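Side-chain contacts in RagB/SusD family nutrient uptake outer membrane protein (Bacteroides thetaiotaomicron, PDB 7KV2), which probably binds beta-glucans at the bacterial cell surface, as a SusD-family protein, and helps pass them on for uptake across the outer membrane: residues P257-I262 / N340-N345; N334-R339 / R453-V458; I402-E407 / H433-L438. One frame throughout, in Å; residues are numbered along the deposited sequence.

Contact 1 of 3, residues P257-I262 / N340-N345; sequences PDYTDI and NATCWN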
# COMPACT_ATOMS: atom_id res chain seq x y z
N PRO A 257 -17.93 -8.96 8.36
CA PRO A 257 -17.96 -9.78 9.57
C PRO A 257 -16.88 -10.85 9.61
O PRO A 257 -16.52 -11.23 10.69
CB PRO A 257 -19.36 -10.43 9.51
CG PRO A 257 -20.19 -9.57 8.59
CD PRO A 257 -19.20 -8.91 7.64
N ASP A 258 -16.43 -11.34 8.45
CA ASP A 258 -15.44 -12.44 8.37
C ASP A 258 -14.16 -11.92 7.70
O ASP A 258 -14.22 -11.57 6.51
CB ASP A 258 -15.95 -13.65 7.59
CG ASP A 258 -15.05 -14.86 7.72
OD1 ASP A 258 -13.83 -14.67 8.01
OD2 ASP A 258 -15.57 -16.01 7.60
N TYR A 259 -13.06 -11.80 8.44
CA TYR A 259 -11.83 -11.18 7.90
C TYR A 259 -11.36 -11.97 6.66
O TYR A 259 -10.76 -11.40 5.75
CB TYR A 259 -10.76 -11.14 9.00
CG TYR A 259 -9.47 -10.45 8.61
CD1 TYR A 259 -8.51 -11.12 7.88
CD2 TYR A 259 -9.18 -9.15 9.04
CE1 TYR A 259 -7.28 -10.53 7.54
CE2 TYR A 259 -7.97 -8.55 8.74
CZ TYR A 259 -7.01 -9.24 8.00
OH TYR A 259 -5.81 -8.64 7.71
N THR A 260 -11.64 -13.28 6.60
CA THR A 260 -11.25 -14.14 5.46
C THR A 260 -12.00 -13.76 4.17
O THR A 260 -11.60 -14.22 3.16
CB THR A 260 -11.40 -15.64 5.76
OG1 THR A 260 -12.80 -15.89 5.83
CG2 THR A 260 -10.75 -16.06 7.05
N ASP A 261 -13.01 -12.90 4.19
CA ASP A 261 -13.74 -12.50 2.95
C ASP A 261 -13.12 -11.24 2.31
O ASP A 261 -13.44 -10.94 1.13
CB ASP A 261 -15.21 -12.24 3.25
CG ASP A 261 -16.01 -13.48 3.57
OD1 ASP A 261 -15.63 -14.58 3.08
OD2 ASP A 261 -17.01 -13.33 4.33
N ILE A 262 -12.24 -10.56 3.01
CA ILE A 262 -11.74 -9.22 2.59
C ILE A 262 -10.96 -9.31 1.27
O ILE A 262 -11.20 -8.47 0.39
CB ILE A 262 -10.89 -8.59 3.70
CG1 ILE A 262 -11.74 -8.27 4.94
CG2 ILE A 262 -10.21 -7.34 3.15
CD1 ILE A 262 -10.92 -7.93 6.19
N ASN A 340 -4.58 -17.29 9.74
CA ASN A 340 -4.60 -18.08 8.49
C ASN A 340 -4.91 -17.20 7.27
O ASN A 340 -4.43 -17.56 6.16
CB ASN A 340 -5.47 -19.33 8.61
CG ASN A 340 -4.96 -20.26 9.68
OD1 ASN A 340 -3.92 -20.00 10.31
ND2 ASN A 340 -5.72 -21.30 9.96
N ALA A 341 -5.56 -16.05 7.46
CA ALA A 341 -5.88 -15.15 6.33
C ALA A 341 -4.60 -14.40 5.91
O ALA A 341 -4.59 -13.83 4.81
CB ALA A 341 -6.93 -14.16 6.70
N THR A 342 -3.64 -14.33 6.82
CA THR A 342 -2.33 -13.64 6.59
C THR A 342 -1.29 -14.66 6.15
O THR A 342 -0.49 -14.34 5.22
CB THR A 342 -1.87 -12.88 7.84
OG1 THR A 342 -2.86 -11.88 8.14
CG2 THR A 342 -0.50 -12.26 7.67
N CYS A 343 -1.22 -15.80 6.83
CA CYS A 343 -0.08 -16.76 6.74
C CYS A 343 -0.60 -18.06 6.14
O CYS A 343 -1.28 -18.79 6.83
CB CYS A 343 0.50 -17.04 8.12
SG CYS A 343 0.84 -15.59 9.14
N TRP A 344 -0.31 -18.33 4.87
CA TRP A 344 -0.73 -19.57 4.19
C TRP A 344 0.41 -20.56 4.37
O TRP A 344 1.53 -20.25 3.96
CB TRP A 344 -1.09 -19.33 2.72
CG TRP A 344 -1.30 -20.61 1.97
CD1 TRP A 344 -2.20 -21.60 2.26
CD2 TRP A 344 -0.59 -21.04 0.81
NE1 TRP A 344 -2.11 -22.61 1.34
CE2 TRP A 344 -1.14 -22.28 0.43
CE3 TRP A 344 0.39 -20.47 0.00
CZ2 TRP A 344 -0.65 -23.02 -0.65
CZ3 TRP A 344 0.84 -21.17 -1.10
CH2 TRP A 344 0.33 -22.43 -1.42
N ASN A 345 0.16 -21.65 5.10
CA ASN A 345 1.18 -22.68 5.41
C ASN A 345 1.27 -23.63 4.21
O ASN A 345 0.70 -24.78 4.24
CB ASN A 345 0.83 -23.39 6.72
CG ASN A 345 1.99 -24.16 7.29
OD1 ASN A 345 2.96 -24.44 6.60
ND2 ASN A 345 1.91 -24.46 8.59

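Contact 2 of 3, residues N334-R339 / R453-V458; sequences NNDTRR and RHLEFV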
# COMPACT_ATOMS: atom_id res chain seq x y z
N ASN A 334 -4.59 -18.71 18.38
CA ASN A 334 -5.19 -19.81 17.57
C ASN A 334 -6.57 -19.46 17.00
O ASN A 334 -6.95 -20.01 15.95
CB ASN A 334 -5.44 -21.08 18.42
CG ASN A 334 -4.17 -21.81 18.76
OD1 ASN A 334 -3.28 -21.94 17.92
ND2 ASN A 334 -4.07 -22.25 20.00
N ASN A 335 -7.32 -18.62 17.68
CA ASN A 335 -8.70 -18.25 17.24
C ASN A 335 -8.71 -16.85 16.59
O ASN A 335 -9.82 -16.37 16.30
CB ASN A 335 -9.66 -18.28 18.43
CG ASN A 335 -9.19 -17.31 19.48
OD1 ASN A 335 -8.00 -17.26 19.78
ND2 ASN A 335 -10.10 -16.52 20.01
N ASP A 336 -7.55 -16.24 16.36
CA ASP A 336 -7.46 -15.01 15.53
C ASP A 336 -7.59 -15.46 14.07
O ASP A 336 -6.62 -16.14 13.53
CB ASP A 336 -6.18 -14.24 15.83
CG ASP A 336 -6.18 -12.82 15.31
OD1 ASP A 336 -6.77 -12.60 14.18
OD2 ASP A 336 -5.63 -11.93 16.02
N THR A 337 -8.70 -15.11 13.42
CA THR A 337 -8.97 -15.50 12.01
C THR A 337 -7.90 -14.88 11.08
O THR A 337 -7.75 -15.35 9.92
CB THR A 337 -10.38 -15.11 11.55
OG1 THR A 337 -10.50 -13.68 11.64
CG2 THR A 337 -11.44 -15.85 12.34
N ARG A 338 -7.27 -13.80 11.52
CA ARG A 338 -6.23 -13.10 10.71
C ARG A 338 -5.00 -13.99 10.53
O ARG A 338 -4.23 -13.74 9.58
CB ARG A 338 -5.86 -11.76 11.31
CG ARG A 338 -7.05 -10.83 11.41
CD ARG A 338 -6.69 -9.55 12.09
NE ARG A 338 -6.48 -9.77 13.54
CZ ARG A 338 -6.53 -8.82 14.46
NH1 ARG A 338 -6.77 -7.55 14.14
NH2 ARG A 338 -6.37 -9.16 15.74
N ARG A 339 -4.76 -14.95 11.41
CA ARG A 339 -3.52 -15.74 11.35
C ARG A 339 -3.54 -16.49 10.01
O ARG A 339 -2.58 -16.36 9.25
CB ARG A 339 -3.39 -16.75 12.49
CG ARG A 339 -2.08 -17.50 12.45
CD ARG A 339 -1.93 -18.43 13.64
NE ARG A 339 -2.78 -19.60 13.39
CZ ARG A 339 -2.89 -20.61 14.23
NH1 ARG A 339 -2.20 -20.60 15.35
NH2 ARG A 339 -3.67 -21.65 13.94
N ARG A 453 -2.93 -2.70 14.95
CA ARG A 453 -2.55 -2.37 13.56
C ARG A 453 -1.61 -3.45 13.02
O ARG A 453 -1.76 -3.87 11.86
CB ARG A 453 -1.90 -0.99 13.47
CG ARG A 453 -2.79 0.16 13.87
CD ARG A 453 -2.04 1.49 13.84
NE ARG A 453 -1.77 1.88 12.46
CZ ARG A 453 -2.58 2.56 11.65
NH1 ARG A 453 -3.72 3.11 12.07
NH2 ARG A 453 -2.20 2.73 10.40
N HIS A 454 -0.63 -3.84 13.83
CA HIS A 454 0.41 -4.83 13.47
C HIS A 454 -0.28 -6.15 13.07
O HIS A 454 0.11 -6.74 12.07
CB HIS A 454 1.36 -5.00 14.67
CG HIS A 454 2.55 -5.82 14.36
ND1 HIS A 454 3.35 -6.36 15.34
CD2 HIS A 454 3.09 -6.19 13.18
CE1 HIS A 454 4.35 -7.01 14.79
NE2 HIS A 454 4.20 -6.95 13.44
N LEU A 455 -1.25 -6.58 13.87
CA LEU A 455 -2.01 -7.83 13.64
C LEU A 455 -2.89 -7.68 12.38
O LEU A 455 -3.05 -8.67 11.66
CB LEU A 455 -2.88 -8.09 14.88
CG LEU A 455 -2.14 -8.46 16.18
CD1 LEU A 455 -3.12 -8.57 17.34
CD2 LEU A 455 -1.40 -9.78 16.05
N GLU A 456 -3.42 -6.48 12.15
CA GLU A 456 -4.49 -6.18 11.16
C GLU A 456 -3.95 -6.04 9.72
O GLU A 456 -4.66 -6.41 8.77
CB GLU A 456 -5.21 -4.90 11.61
CG GLU A 456 -6.40 -4.54 10.76
CD GLU A 456 -7.59 -5.48 10.76
OE1 GLU A 456 -7.68 -6.37 11.64
OE2 GLU A 456 -8.44 -5.32 9.83
N PHE A 457 -2.75 -5.49 9.54
CA PHE A 457 -2.29 -4.97 8.23
C PHE A 457 -0.97 -5.60 7.76
O PHE A 457 -0.29 -4.98 6.98
CB PHE A 457 -2.11 -3.45 8.32
CG PHE A 457 -3.36 -2.68 8.70
CD1 PHE A 457 -4.48 -2.75 7.89
CD2 PHE A 457 -3.41 -1.94 9.87
CE1 PHE A 457 -5.63 -2.07 8.24
CE2 PHE A 457 -4.57 -1.25 10.21
CZ PHE A 457 -5.68 -1.32 9.39
N VAL A 458 -0.66 -6.82 8.10
CA VAL A 458 0.57 -7.47 7.58
C VAL A 458 0.51 -7.40 6.05
O VAL A 458 -0.49 -7.82 5.46
CB VAL A 458 0.74 -8.91 8.05
CG1 VAL A 458 1.86 -9.61 7.28
CG2 VAL A 458 0.94 -9.01 9.57

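Contact 3 of 3, residues I402-E407 / H433-L438; sequences IYRYSE and HKRAGL. With NA (sodium ion), chain G.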
# COMPACT_ATOMS: atom_id res chain seq x y z
N ILE A 402 -5.90 -0.21 -0.26
CA ILE A 402 -5.13 0.94 0.28
C ILE A 402 -5.68 1.34 1.66
O ILE A 402 -4.92 1.26 2.64
CB ILE A 402 -5.14 2.12 -0.73
CG1 ILE A 402 -4.61 1.71 -2.10
CG2 ILE A 402 -4.39 3.30 -0.15
CD1 ILE A 402 -3.19 1.13 -2.07
N TYR A 403 -6.99 1.66 1.74
CA TYR A 403 -7.68 2.08 2.99
C TYR A 403 -8.89 1.19 3.25
O TYR A 403 -9.79 1.03 2.35
CB TYR A 403 -8.14 3.54 2.93
CG TYR A 403 -7.00 4.49 2.75
CD1 TYR A 403 -5.94 4.50 3.64
CD2 TYR A 403 -7.04 5.45 1.75
CE1 TYR A 403 -4.88 5.40 3.49
CE2 TYR A 403 -6.01 6.36 1.62
CZ TYR A 403 -4.94 6.36 2.51
OH TYR A 403 -3.90 7.23 2.28
N ARG A 404 -8.87 0.58 4.44
CA ARG A 404 -9.96 -0.28 4.93
C ARG A 404 -10.53 0.37 6.18
O ARG A 404 -9.79 1.04 6.91
CB ARG A 404 -9.48 -1.69 5.24
CG ARG A 404 -8.85 -2.36 4.03
CD ARG A 404 -8.66 -3.86 4.16
NE ARG A 404 -7.59 -4.32 5.05
CZ ARG A 404 -7.75 -4.81 6.28
NH1 ARG A 404 -8.95 -4.87 6.86
NH2 ARG A 404 -6.70 -5.27 6.94
N TYR A 405 -11.80 0.11 6.44
CA TYR A 405 -12.50 0.73 7.58
C TYR A 405 -11.85 0.34 8.91
O TYR A 405 -11.95 1.11 9.84
CB TYR A 405 -13.96 0.30 7.56
CG TYR A 405 -14.86 0.94 8.58
CD1 TYR A 405 -15.23 2.27 8.48
CD2 TYR A 405 -15.44 0.18 9.58
CE1 TYR A 405 -16.14 2.82 9.37
CE2 TYR A 405 -16.34 0.72 10.48
CZ TYR A 405 -16.70 2.04 10.38
OH TYR A 405 -17.63 2.53 11.25
N SER A 406 -11.23 -0.83 9.05
CA SER A 406 -10.52 -1.15 10.32
C SER A 406 -9.43 -0.09 10.59
O SER A 406 -9.15 0.22 11.76
CB SER A 406 -10.00 -2.54 10.29
OG SER A 406 -9.04 -2.68 9.27
N GLU A 407 -8.85 0.51 9.54
CA GLU A 407 -7.87 1.58 9.70
C GLU A 407 -8.55 2.85 10.19
O GLU A 407 -7.93 3.57 11.04
CB GLU A 407 -7.11 1.84 8.42
CG GLU A 407 -5.88 2.68 8.70
CD GLU A 407 -4.87 2.87 7.61
OE1 GLU A 407 -5.10 2.41 6.46
OE2 GLU A 407 -3.82 3.54 7.93
N HIS A 433 -10.66 -5.91 17.06
CA HIS A 433 -10.13 -7.06 17.83
C HIS A 433 -11.14 -8.22 17.76
O HIS A 433 -10.75 -9.40 17.49
CB HIS A 433 -9.83 -6.56 19.27
CG HIS A 433 -9.00 -7.46 20.10
ND1 HIS A 433 -7.63 -7.47 20.02
CD2 HIS A 433 -9.35 -8.34 21.09
CE1 HIS A 433 -7.14 -8.32 20.91
NE2 HIS A 433 -8.18 -8.90 21.57
N LYS A 434 -12.41 -7.90 17.97
CA LYS A 434 -13.46 -8.94 18.08
C LYS A 434 -13.89 -9.41 16.69
O LYS A 434 -14.27 -10.56 16.59
CB LYS A 434 -14.64 -8.47 18.94
CG LYS A 434 -14.26 -8.38 20.41
CD LYS A 434 -15.45 -8.53 21.33
CE LYS A 434 -16.47 -7.45 21.07
NZ LYS A 434 -17.32 -7.22 22.26
N ARG A 435 -13.75 -8.58 15.65
CA ARG A 435 -14.08 -9.04 14.28
C ARG A 435 -13.16 -10.22 13.95
O ARG A 435 -13.64 -11.15 13.33
CB ARG A 435 -13.95 -7.91 13.26
CG ARG A 435 -14.35 -8.34 11.85
CD ARG A 435 -13.15 -8.86 11.07
NE ARG A 435 -12.21 -7.80 10.71
CZ ARG A 435 -12.30 -6.93 9.69
NH1 ARG A 435 -13.35 -6.92 8.90
NH2 ARG A 435 -11.35 -6.03 9.49
N ALA A 436 -11.92 -10.21 14.44
CA ALA A 436 -10.92 -11.27 14.19
C ALA A 436 -11.17 -12.56 14.99
O ALA A 436 -10.38 -13.51 14.83
CB ALA A 436 -9.55 -10.71 14.47
N GLY A 437 -12.25 -12.63 15.77
CA GLY A 437 -12.62 -13.85 16.52
C GLY A 437 -12.07 -13.85 17.95
O GLY A 437 -12.21 -14.90 18.61
N LEU A 438 -11.49 -12.76 18.43
CA LEU A 438 -10.80 -12.75 19.75
C LEU A 438 -11.89 -12.47 20.80
O LEU A 438 -12.75 -11.58 20.59
CB LEU A 438 -9.67 -11.71 19.82
CG LEU A 438 -8.50 -11.98 18.86
CD1 LEU A 438 -7.49 -10.89 18.93
CD2 LEU A 438 -7.84 -13.30 19.17
NA NA G . -19.75 3.33 9.60
O HOH W 1 -21.34 2.11 10.59

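Contact 1 of 3, residues P257-I262 / N340-N345
Ala341 meets the aromatic ring of Tyr259 at its rim, not over a face: the methyl carbon lies near the ring plane, with CB of Ala341 3.6 Å from CD1 of Tyr259 and almost as near to CE1. No hydrogen bond spans the two segments, so this small apolar touch carries the contact. The CA atoms of Thr260 and Ala341 come within 5.5 Å, a close approach consistent with the small side chain of Ala341. Turned away from its own backbone N (chi1 -176°), the ring of Tyr259 passes alongside Ala341, and CD1 of Ile262, from the same turn, lies 3.5 Å above the ring plane, nearer the rim than the centre. The hydroxyl of Tyr259 donates a hydrogen bond to the backbone O of Glu456. Thr342, a neighbour at longer range, gives its hydroxyl instead to the backbone O of Arg338 in its own helix.

Thr260 adds a looser touch, its CG2 4.3 Å from CB of Ala341. Asp258 forms an Asx turn, its OD1 accepting from N of Thr260 at 3.0 Å; the same oxygen also takes OG1 of Thr260 at 2.7 Å. Both donors come from the same face of the carboxylate, well out of its plane. The OG1 bond probably fixes the rotation of the side chain and keeps CG2 on the side of Ala341.

The segment 257-262 belongs to the loop between helix 237-249 and strand 273-277. It packs against the last turn of helix 337-342, just before the chain enters strand 343-345, which pairs antiparallel with strand 373-375.

Contact 2 of 3, residues N334-R339 / R453-V458
Arg338 reaches from the start of helix 337-342 to the end of helix 446-456, where its NH1 donates to OE1 of Glu456 at 2.9 Å (N-H...O 158°). The acceptor lies in the guanidinium plane and is met nearly along its own C-O bond, the two planes 63° apart. A second acid, Glu452, also pairs with NH1. The chain of Arg338 is bent at chi3 (-72°), turning NE and NH2 back to Asp336, which they grip side-on: NE goes to OD1 and NH2 to OD2 of Asp336, each at 2.9 Å. Asp336 is also the N-cap of helix 337-342, its OD1 accepting from the backbone N of Arg338 at 3.0 Å. Asp336, Arg338 and Glu456 thus form a buried salt-bridge network joined to a helix cap. CB of Leu455 sits 3.7 Å above the centre of one guanidinium face, an apolar lid, while the backbone O of Leu455 accepts from the hydroxyl of Tyr332. A leucine in place of Arg338 would probably leave the carboxylate of Asp336 without its two-nitrogen grip and OE1 of Glu456 without this donor. OE2 of Glu456 accepts from the hydroxyl of Ser406 and is also salt-bridged to Arg404 and Arg435.

Contact 3 of 3, residues I402-E407 / H433-L438
Ser406 and Arg435 are the nearest pair of backbone positions, yet their CA atoms stand 9.5 Å apart, so long side chains must span the gap. On one side strand residues 402-404 run straight into helix 405-417; on the other, helix 425-435 closes in a Schellman motif at Gly437, whose phi is positive (93°). Arg435, its chain bent at chi2 (-91°) and chi3, brings NH2 to 3.8 Å from CB of Ser406 and to 3.7 Å from NH1 of Arg404. NH2 of Arg435 lies at the edge of the Arg404 guanidinium, near its plane, and the two planes differ by 41°. The two arginines share their anions: OE1 of Glu272 pairs with NH1 of Arg435 and OE2 of Glu272 with NH1 of Arg404, while OE2 of Glu456 takes NH1 of Arg404 and NH2 of Arg435, which probably offsets their like charges. Next to Arg404, OH of Tyr405 binds a sodium ion at 2.8 Å, along with a water and the backbone oxygens of Ile248, Ser250 and Tyr253. Strand 400-404 pairs antiparallel with strand 273-277, with a classic beta bulge where Ile402 and Tyr403 face Phe275, and Tyr403 packs on helix 217-231 beyond.

The three contacts form one cluster on the same side of the chain's centre: contacts 1 and 2 lie about 8 Å apart between centres, contacts 2 and 3 about 9 Å, and contacts 1 and 3 about 11 Å. Contacts 1 and 2 share helix 337-342, and their segments alternate along the chain; contact 3 follows contact 1 and falls wholly between the two segments of contact 2. Helices 425-435 and 446-456 are consecutive, and N of Thr337 meets O of Ala436 at 2.7 Å, tying contact 2 to contact 3. Pieces distant in sequence therefore converge on a junction in which the apolar contact 1 flanks the salt-bridged contacts 2 and 3; only contact 3 reaches the sodium site, through Tyr405.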